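PDB 6AD3: lovastatin nonaketide synthase mokA from Monascus pilosus, which catalyses, as an iterative type I polyketide synthase, the nine-step assembly of the lovastatin nonaketide; this chain is its condensation domain. Local coordinates for residues 90-95 with 420-425; 297-302 with 463-468. The protein carries 1 engineered substitution. All blocks are in the same frame, centred on the assembly; numbering follows the deposited sequence.

Contact 1 of 2, residues 90-95 with 420-425; sequences KAADDS and PGATAE
Ala91, Ala92 and Asp93, around the C-terminal end of helix 80-91 of the condensation domain, meet Gly421, Ala422 and Thr423 in the loop between helix 408-414 and strand 435-440. The backbone bond from Asp93 N to Ala422 O (3.1 Å) is the centre of the contact. That same carbonyl oxygen accepts a second hydrogen bond, from a water, which in turn accepts from Asp94 N, and it also receives a CA-H...O contact from Ala92; three donors of different kinds thus gather on one acceptor. Beside them the methyls of Ala92 and Ala422 touch, CB to CB at 4.1 Å, and Thr423 CG2 packs 3.6 Å from Ala91 O. The Asp93 side chain leans over Thr423, crossing it at about a right angle. With CG beside the backbone N (chi1 -72°), its OD2 accepts from Ala424 N at 3.0 Å, the donor coming from above the carboxylate plane, while OD1 lies 3.3 Å from Thr423 CG2. Glu425 OE1 sits only 3.3 Å from Asp93 OD2, the two carboxylate planes 60° apart; two carboxylates this close probably raise the proton affinity of one or both. Thr423 OG1 accepts from Glu425 N (3.2 Å) and is also hydrogen-bonded to Thr426 N. The OG1 to Glu425 N bond, reaching two residues on, is that of an ST turn.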
ATOM      1  N   LYS A  90      14.223   7.942   8.199  1.00 20.15           N
ATOM      2  CA  LYS A  90      15.427   8.715   8.591  1.00 24.53           C
ATOM      3  C   LYS A  90      15.852   9.726   7.533  1.00 26.79           C
ATOM      4  O   LYS A  90      16.372  10.775   7.856  1.00 25.84           O
ATOM      5  CB  LYS A  90      16.581   7.778   8.899  1.00 29.57           C
ATOM      6  CG  LYS A  90      16.438   7.110  10.243  1.00 43.09           C
ATOM      7  CD  LYS A  90      17.785   6.851  10.881  1.00 52.55           C
ATOM      8  CE  LYS A  90      18.692   6.041   9.977  1.00 57.18           C
ATOM      9  NZ  LYS A  90      19.907   6.828   9.638  1.00 66.14           N
ATOM     10  N   ALA A  91      15.710   9.366   6.268  1.00 24.63           N
ATOM     11  CA  ALA A  91      16.133  10.230   5.179  1.00 24.95           C
ATOM     12  C   ALA A  91      15.171  11.406   4.930  1.00 27.17           C
ATOM     13  O   ALA A  91      15.537  12.375   4.271  1.00 29.31           O
ATOM     14  CB  ALA A  91      16.311   9.397   3.914  1.00 25.37           C
ATOM     15  N   ALA A  92      13.923  11.285   5.400  1.00 20.90           N
ATOM     16  CA  ALA A  92      12.921  12.312   5.216  1.00 24.25           C
ATOM     17  C   ALA A  92      13.149  13.462   6.172  1.00 23.99           C
ATOM     18  O   ALA A  92      13.534  13.244   7.339  1.00 25.55           O
ATOM     19  CB  ALA A  92      11.534  11.726   5.445  1.00 24.07           C
ATOM     20  N   ASP A  93      12.792  14.668   5.715  1.00 25.06           N
ATOM     21  CA  ASP A  93      12.756  15.868   6.586  1.00 25.59           C
ATOM     22  C   ASP A  93      11.783  15.701   7.743  1.00 26.93           C
ATOM     23  O   ASP A  93      12.033  16.187   8.846  1.00 22.53           O
ATOM     24  CB  ASP A  93      12.376  17.148   5.757  1.00 27.06           C
ATOM     25  CG  ASP A  93      13.527  17.626   4.811  1.00 29.31           C
ATOM     26  OD1 ASP A  93      14.632  17.064   4.880  1.00 30.95           O
ATOM     27  OD2 ASP A  93      13.283  18.524   3.978  1.00 35.51           O
ATOM     28  N   ASP A  94      10.611  15.147   7.452  1.00 24.15           N
ATOM     29  CA  ASP A  94       9.499  15.072   8.416  1.00 24.39           C
ATOM     30  C   ASP A  94       8.768  13.758   8.216  1.00 21.73           C
ATOM     31  O   ASP A  94       7.950  13.615   7.285  1.00 23.29           O
ATOM     32  CB  ASP A  94       8.532  16.228   8.194  1.00 24.70           C
ATOM     33  CG  ASP A  94       7.315  16.199   9.133  1.00 26.35           C
ATOM     34  OD1 ASP A  94       7.200  15.341  10.028  1.00 23.69           O
ATOM     35  OD2 ASP A  94       6.447  17.058   8.944  1.00 33.31           O
ATOM     36  N   SER A  95       8.930  12.847   9.154  1.00 19.64           N
ATOM     37  CA  SER A  95       8.375  11.513   8.958  1.00 20.30           C
ATOM     38  C   SER A  95       6.845  11.434   9.213  1.00 18.46           C
ATOM     39  O   SER A  95       6.242  10.375   9.032  1.00 18.52           O
ATOM     40  CB  SER A  95       9.153  10.517   9.808  1.00 22.80           C
ATOM     41  OG  SER A  95       8.888  10.717  11.163  1.00 24.87           O
ATOM     42  N   PRO A 420      16.002   6.670  -1.127  1.00 24.49           N
ATOM     43  CA  PRO A 420      15.545   7.982  -1.574  1.00 22.37           C
ATOM     44  C   PRO A 420      15.068   8.853  -0.414  1.00 23.80           C
ATOM     45  O   PRO A 420      14.543   8.330   0.596  1.00 22.13           O
ATOM     46  CB  PRO A 420      14.377   7.653  -2.502  1.00 23.54           C
ATOM     47  CG  PRO A 420      13.827   6.357  -1.962  1.00 22.32           C
ATOM     48  CD  PRO A 420      15.019   5.607  -1.393  1.00 23.84           C
ATOM     49  N   GLY A 421      15.202  10.170  -0.574  1.00 20.81           N
ATOM     50  CA  GLY A 421      14.893  11.110   0.509  1.00 22.37           C
ATOM     51  C   GLY A 421      13.726  11.986   0.189  1.00 25.82           C
ATOM     52  O   GLY A 421      13.648  12.557  -0.923  1.00 29.02           O
ATOM     53  N   ALA A 422      12.749  12.018   1.103  1.00 23.11           N
ATOM     54  CA  ALA A 422      11.612  12.896   0.943  1.00 24.72           C
ATOM     55  C   ALA A 422      11.930  14.239   1.590  1.00 26.20           C
ATOM     56  O   ALA A 422      11.755  14.415   2.795  1.00 23.34           O
ATOM     57  CB  ALA A 422      10.370  12.284   1.567  1.00 22.68           C
ATOM     58  N   THR A 423      12.470  15.157   0.809  1.00 25.50           N
ATOM     59  CA  THR A 423      12.955  16.427   1.370  1.00 27.21           C
ATOM     60  C   THR A 423      12.496  17.645   0.526  1.00 31.71           C
ATOM     61  O   THR A 423      11.854  17.507  -0.550  1.00 31.80           O
ATOM     62  CB  THR A 423      14.496  16.443   1.447  1.00 26.63           C
ATOM     63  OG1 THR A 423      15.027  16.473   0.125  1.00 27.52           O
ATOM     64  CG2 THR A 423      15.033  15.216   2.167  1.00 27.32           C
ATOM     65  N   ALA A 424      12.901  18.828   0.969  1.00 30.99           N
ATOM     66  CA  ALA A 424      12.705  20.039   0.183  1.00 35.63           C
ATOM     67  C   ALA A 424      13.905  20.383  -0.729  1.00 39.10           C
ATOM     68  O   ALA A 424      13.869  21.413  -1.416  1.00 40.84           O
ATOM     69  CB  ALA A 424      12.392  21.214   1.110  1.00 40.12           C
ATOM     70  N   GLU A 425      14.967  19.568  -0.712  1.00 37.98           N
ATOM     71  CA  GLU A 425      16.168  19.847  -1.535  1.00 41.99           C
ATOM     72  C   GLU A 425      16.452  18.842  -2.671  1.00 42.70           C
ATOM     73  O   GLU A 425      17.254  19.121  -3.556  1.00 37.45           O
ATOM     74  CB  GLU A 425      17.430  19.985  -0.660  1.00 57.66           C
ATOM     75  CG  GLU A 425      17.430  19.156   0.616  1.00 65.19           C
ATOM     76  CD  GLU A 425      16.842  19.912   1.793  1.00 71.52           C
ATOM     77  OE1 GLU A 425      16.178  19.273   2.641  1.00 68.88           O
ATOM     78  OE2 GLU A 425      17.007  21.157   1.840  1.00 68.48           O
TER
HETATM   79  O   HOH W   1       9.634  14.908   4.629  1.00 23.68           O

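Contact 2 of 2, residues 297-302 with 463-468; sequences NSWKQH and RTPYDV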
ATOM      1  N   ASN A 297       9.541  18.352  -3.260  1.00 24.85           N
ATOM      2  CA  ASN A 297       8.253  18.559  -2.610  1.00 25.17           C
ATOM      3  C   ASN A 297       7.962  17.518  -1.509  1.00 20.81           C
ATOM      4  O   ASN A 297       6.818  17.323  -1.162  1.00 18.90           O
ATOM      5  CB  ASN A 297       7.118  18.473  -3.653  1.00 31.72           C
ATOM      6  CG  ASN A 297       6.642  19.834  -4.139  1.00 53.60           C
ATOM      7  OD1 ASN A 297       7.219  20.421  -5.066  1.00 58.93           O
ATOM      8  ND2 ASN A 297       5.515  20.290  -3.596  1.00 53.29           N
ATOM      9  N   SER A 298       8.996  16.895  -0.944  1.00 21.24           N
ATOM     10  CA  SER A 298       8.807  15.880   0.097  1.00 20.42           C
ATOM     11  C   SER A 298       7.738  14.849  -0.337  1.00 17.57           C
ATOM     12  O   SER A 298       7.030  14.305   0.499  1.00 17.98           O
ATOM     13  CB  SER A 298       8.460  16.526   1.434  1.00 23.70           C
ATOM     14  OG  SER A 298       9.577  17.285   1.879  1.00 23.22           O
ATOM     15  N   TRP A 299       7.798  14.478  -1.619  1.00 18.10           N
ATOM     16  CA  TRP A 299       6.972  13.401  -2.192  1.00 17.08           C
ATOM     17  C   TRP A 299       5.492  13.702  -2.027  1.00 16.74           C
ATOM     18  O   TRP A 299       4.656  12.801  -2.175  1.00 16.78           O
ATOM     19  CB  TRP A 299       7.285  12.067  -1.528  1.00 15.57           C
ATOM     20  CG  TRP A 299       8.631  11.568  -1.737  1.00 15.62           C
ATOM     21  CD1 TRP A 299       9.563  12.025  -2.630  1.00 22.56           C
ATOM     22  CD2 TRP A 299       9.226  10.473  -1.063  1.00 15.61           C
ATOM     23  NE1 TRP A 299      10.750  11.361  -2.445  1.00 18.09           N
ATOM     24  CE2 TRP A 299      10.560  10.409  -1.466  1.00 18.35           C
ATOM     25  CE3 TRP A 299       8.758   9.556  -0.100  1.00 15.46           C
ATOM     26  CZ2 TRP A 299      11.426   9.438  -0.992  1.00 18.64           C
ATOM     27  CZ3 TRP A 299       9.612   8.613   0.382  1.00 16.18           C
ATOM     28  CH2 TRP A 299      10.947   8.570  -0.046  1.00 15.93           C
ATOM     29  N   LYS A 300       5.137  14.984  -2.006  1.00 15.26           N
ATOM     30  CA  LYS A 300       3.738  15.342  -2.034  1.00 17.88           C
ATOM     31  C   LYS A 300       3.088  14.877  -3.326  1.00 15.73           C
ATOM     32  O   LYS A 300       3.709  14.963  -4.395  1.00 16.71           O
ATOM     33  CB  LYS A 300       3.557  16.869  -1.894  1.00 19.50           C
ATOM     34  CG  LYS A 300       2.095  17.277  -1.931  1.00 25.15           C
ATOM     35  CD  LYS A 300       1.917  18.743  -1.615  1.00 37.64           C
ATOM     36  CE  LYS A 300       2.255  19.615  -2.812  1.00 47.65           C
ATOM     37  NZ  LYS A 300       1.076  20.390  -3.302  1.00 61.51           N
ATOM     38  N   GLN A 301       1.873  14.321  -3.222  1.00 14.72           N
ATOM     39  CA  GLN A 301       1.156  13.769  -4.376  1.00 16.47           C
ATOM     40  C   GLN A 301      -0.172  14.461  -4.611  1.00 18.86           C
ATOM     41  O   GLN A 301      -0.815  14.951  -3.660  1.00 18.48           O
ATOM     42  CB  GLN A 301       0.911  12.240  -4.226  1.00 14.99           C
ATOM     43  CG  GLN A 301       2.199  11.420  -4.218  1.00 14.99           C
ATOM     44  CD  GLN A 301       2.041  10.009  -3.647  1.00 14.37           C
ATOM     45  OE1 GLN A 301       2.214   8.981  -4.377  1.00 17.40           O
ATOM     46  NE2 GLN A 301       1.572   9.938  -2.426  1.00 13.40           N
ATOM     47  N   HIS A 302      -0.482  14.680  -5.882  1.00 17.05           N
ATOM     48  CA  HIS A 302      -1.840  15.046  -6.290  1.00 18.28           C
ATOM     49  C   HIS A 302      -2.598  13.771  -6.608  1.00 17.05           C
ATOM     50  O   HIS A 302      -2.008  12.826  -7.104  1.00 16.34           O
ATOM     51  CB  HIS A 302      -1.820  15.925  -7.524  1.00 19.06           C
ATOM     52  CG  HIS A 302      -0.972  17.155  -7.386  1.00 18.09           C
ATOM     53  ND1 HIS A 302      -1.162  18.073  -6.378  1.00 20.76           N
ATOM     54  CD2 HIS A 302      -0.050  17.689  -8.216  1.00 23.24           C
ATOM     55  CE1 HIS A 302      -0.351  19.096  -6.561  1.00 20.75           C
ATOM     56  NE2 HIS A 302       0.348  18.882  -7.665  1.00 22.14           N
ATOM     57  N   ARG A 463       2.981   8.894   2.051  1.00 12.39           N
ATOM     58  CA  ARG A 463       3.599   9.296   0.789  1.00 14.17           C
ATOM     59  C   ARG A 463       4.651   8.280   0.401  1.00 15.06           C
ATOM     60  O   ARG A 463       5.165   7.550   1.253  1.00 14.75           O
ATOM     61  CB  ARG A 463       4.259  10.670   0.913  1.00 14.99           C
ATOM     62  CG  ARG A 463       3.269  11.788   1.170  1.00 14.78           C
ATOM     63  CD  ARG A 463       3.961  13.151   1.132  1.00 15.60           C
ATOM     64  NE  ARG A 463       3.070  14.227   1.554  1.00 17.90           N
ATOM     65  CZ  ARG A 463       3.470  15.487   1.765  1.00 19.95           C
ATOM     66  NH1 ARG A 463       4.728  15.866   1.506  1.00 19.39           N
ATOM     67  NH2 ARG A 463       2.581  16.402   2.110  1.00 21.95           N
ATOM     68  N   THR A 464       4.883   8.197  -0.909  1.00 14.72           N
ATOM     69  CA  THR A 464       5.896   7.333  -1.481  1.00 14.55           C
ATOM     70  C   THR A 464       6.607   8.123  -2.581  1.00 12.82           C
ATOM     71  O   THR A 464       6.122   9.175  -2.992  1.00 12.50           O
ATOM     72  CB  THR A 464       5.289   6.040  -2.066  1.00 11.94           C
ATOM     73  OG1 THR A 464       4.580   6.341  -3.260  1.00 12.51           O
ATOM     74  CG2 THR A 464       4.359   5.390  -1.111  1.00 13.89           C
ATOM     75  N   PRO A 465       7.758   7.628  -3.050  1.00 12.73           N
ATOM     76  CA  PRO A 465       8.546   8.403  -3.997  1.00 14.43           C
ATOM     77  C   PRO A 465       8.107   8.239  -5.444  1.00 14.86           C
ATOM     78  O   PRO A 465       8.691   8.871  -6.346  1.00 14.89           O
ATOM     79  CB  PRO A 465       9.955   7.833  -3.821  1.00 15.66           C
ATOM     80  CG  PRO A 465       9.717   6.448  -3.406  1.00 15.45           C
ATOM     81  CD  PRO A 465       8.542   6.531  -2.480  1.00 14.48           C
ATOM     82  N   TYR A 466       7.143   7.363  -5.691  1.00 12.68           N
ATOM     83  CA  TYR A 466       6.851   6.934  -7.064  1.00 12.06           C
ATOM     84  C   TYR A 466       6.136   8.019  -7.903  1.00 13.88           C
ATOM     85  O   TYR A 466       5.197   8.658  -7.433  1.00 14.50           O
ATOM     86  CB  TYR A 466       6.040   5.626  -7.014  1.00 11.96           C
ATOM     87  CG  TYR A 466       6.794   4.555  -6.291  1.00 12.07           C
ATOM     88  CD1 TYR A 466       7.935   3.978  -6.847  1.00 13.14           C
ATOM     89  CD2 TYR A 466       6.472   4.210  -4.984  1.00 12.55           C
ATOM     90  CE1 TYR A 466       8.735   3.106  -6.127  1.00 13.98           C
ATOM     91  CE2 TYR A 466       7.252   3.306  -4.278  1.00 12.38           C
ATOM     92  CZ  TYR A 466       8.408   2.789  -4.845  1.00 13.92           C
ATOM     93  OH  TYR A 466       9.210   1.942  -4.148  1.00 15.33           O
ATOM     94  N   ASP A 467       6.532   8.143  -9.178  1.00 14.83           N
ATOM     95  CA  ASP A 467       5.964   9.161 -10.073  1.00 15.59           C
ATOM     96  C   ASP A 467       4.461   8.963 -10.223  1.00 16.14           C
ATOM     97  O   ASP A 467       3.715   9.933 -10.228  1.00 16.52           O
ATOM     98  CB  ASP A 467       6.609   9.117 -11.455  1.00 15.17           C
ATOM     99  CG  ASP A 467       8.012   9.715 -11.492  1.00 19.77           C
ATOM    100  OD1 ASP A 467       8.647   9.910 -10.448  1.00 18.86           O
ATOM    101  OD2 ASP A 467       8.458  10.023 -12.605  1.00 19.60           O
ATOM    102  N   VAL A 468       4.036   7.715 -10.413  1.00 14.41           N
ATOM    103  CA  VAL A 468       2.645   7.394 -10.671  1.00 14.20           C
ATOM    104  C   VAL A 468       2.265   6.125  -9.917  1.00 13.24           C
ATOM    105  O   VAL A 468       3.016   5.153  -9.879  1.00 13.97           O
ATOM    106  CB  VAL A 468       2.365   7.225 -12.194  1.00 16.22           C
ATOM    107  CG1 VAL A 468       3.310   6.259 -12.797  1.00 17.67           C
ATOM    108  CG2 VAL A 468       0.911   6.827 -12.460  1.00 17.03           C
TER
HETATM  109  O   HOH W   2       5.119  18.731   1.540  1.00 34.04           O
HETATM  110  O   HOH W   3       1.802   6.202  -3.068  1.00 14.60           O
HETATM  111  O   HOH W   4       2.625   9.397  -7.213  1.00 14.92           O
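Residues 297-300 form a type I' beta turn, closed by the bond from Lys300 N to Asn297 O at 3.0 Å, and the chain then enters strand 301-307; residues 463-467 pass alongside without regular structure, nearest where Trp299 faces Pro465, their CA atoms 5.5 Å apart, and strand 468-473 begins at Val468. Arg463 reaches back along the turn, its chain extended from CG to NE. Its NH1 donates to Ser298 O over 3.0 Å in a nearly straight bond (164°). The oxygen lies in the guanidinium plane, yet NH1 stands well above the plane of that carbonyl. One face of the guanidinium is covered by Lys300 CA, and a water at its edge accepts from NH1. The loop connects strand 453-460 of the five-stranded sheet to strand 468-473 of the six-stranded one, where 301-307 is an outermost strand, so the chain here passes between two sheets of the condensation domain. Pro465 lies flat over the indole of Trp299: CB makes a CH-pi contact 3.7 Å from the centroid of the six-membered ring, and CD comes to 3.7 Å from CZ3. Thr464 O approaches Trp299 CB at 3.4 Å, and the backbone N of Thr464 is buried here without a partner. Gln301, its chain extended beyond CG, brings OE1 toward Thr464; one water donates to OE1 (3.1 Å) and bonds Thr464 OG1.

The two contacts lie with their centres about 11 Å apart, on the same side of the chain's centre, and their segments alternate along the chain: 90-95, 297-302, 420-425, 463-468. They touch through the middle pair. Thr423 O probably accepts a hydrogen bond from Ser298 N at 2.9 Å, and Ala422 CB packs on the indole of Trp299, 3.4 Å from CD2. The end of helix 80-91, the loop before strand 435-440, the turn leading into strand 301-307 and the loop leading into strand 468-473 therefore form one continuous patch. It ties an N-terminal helix of the condensation domain to the edge of its six-stranded sheet.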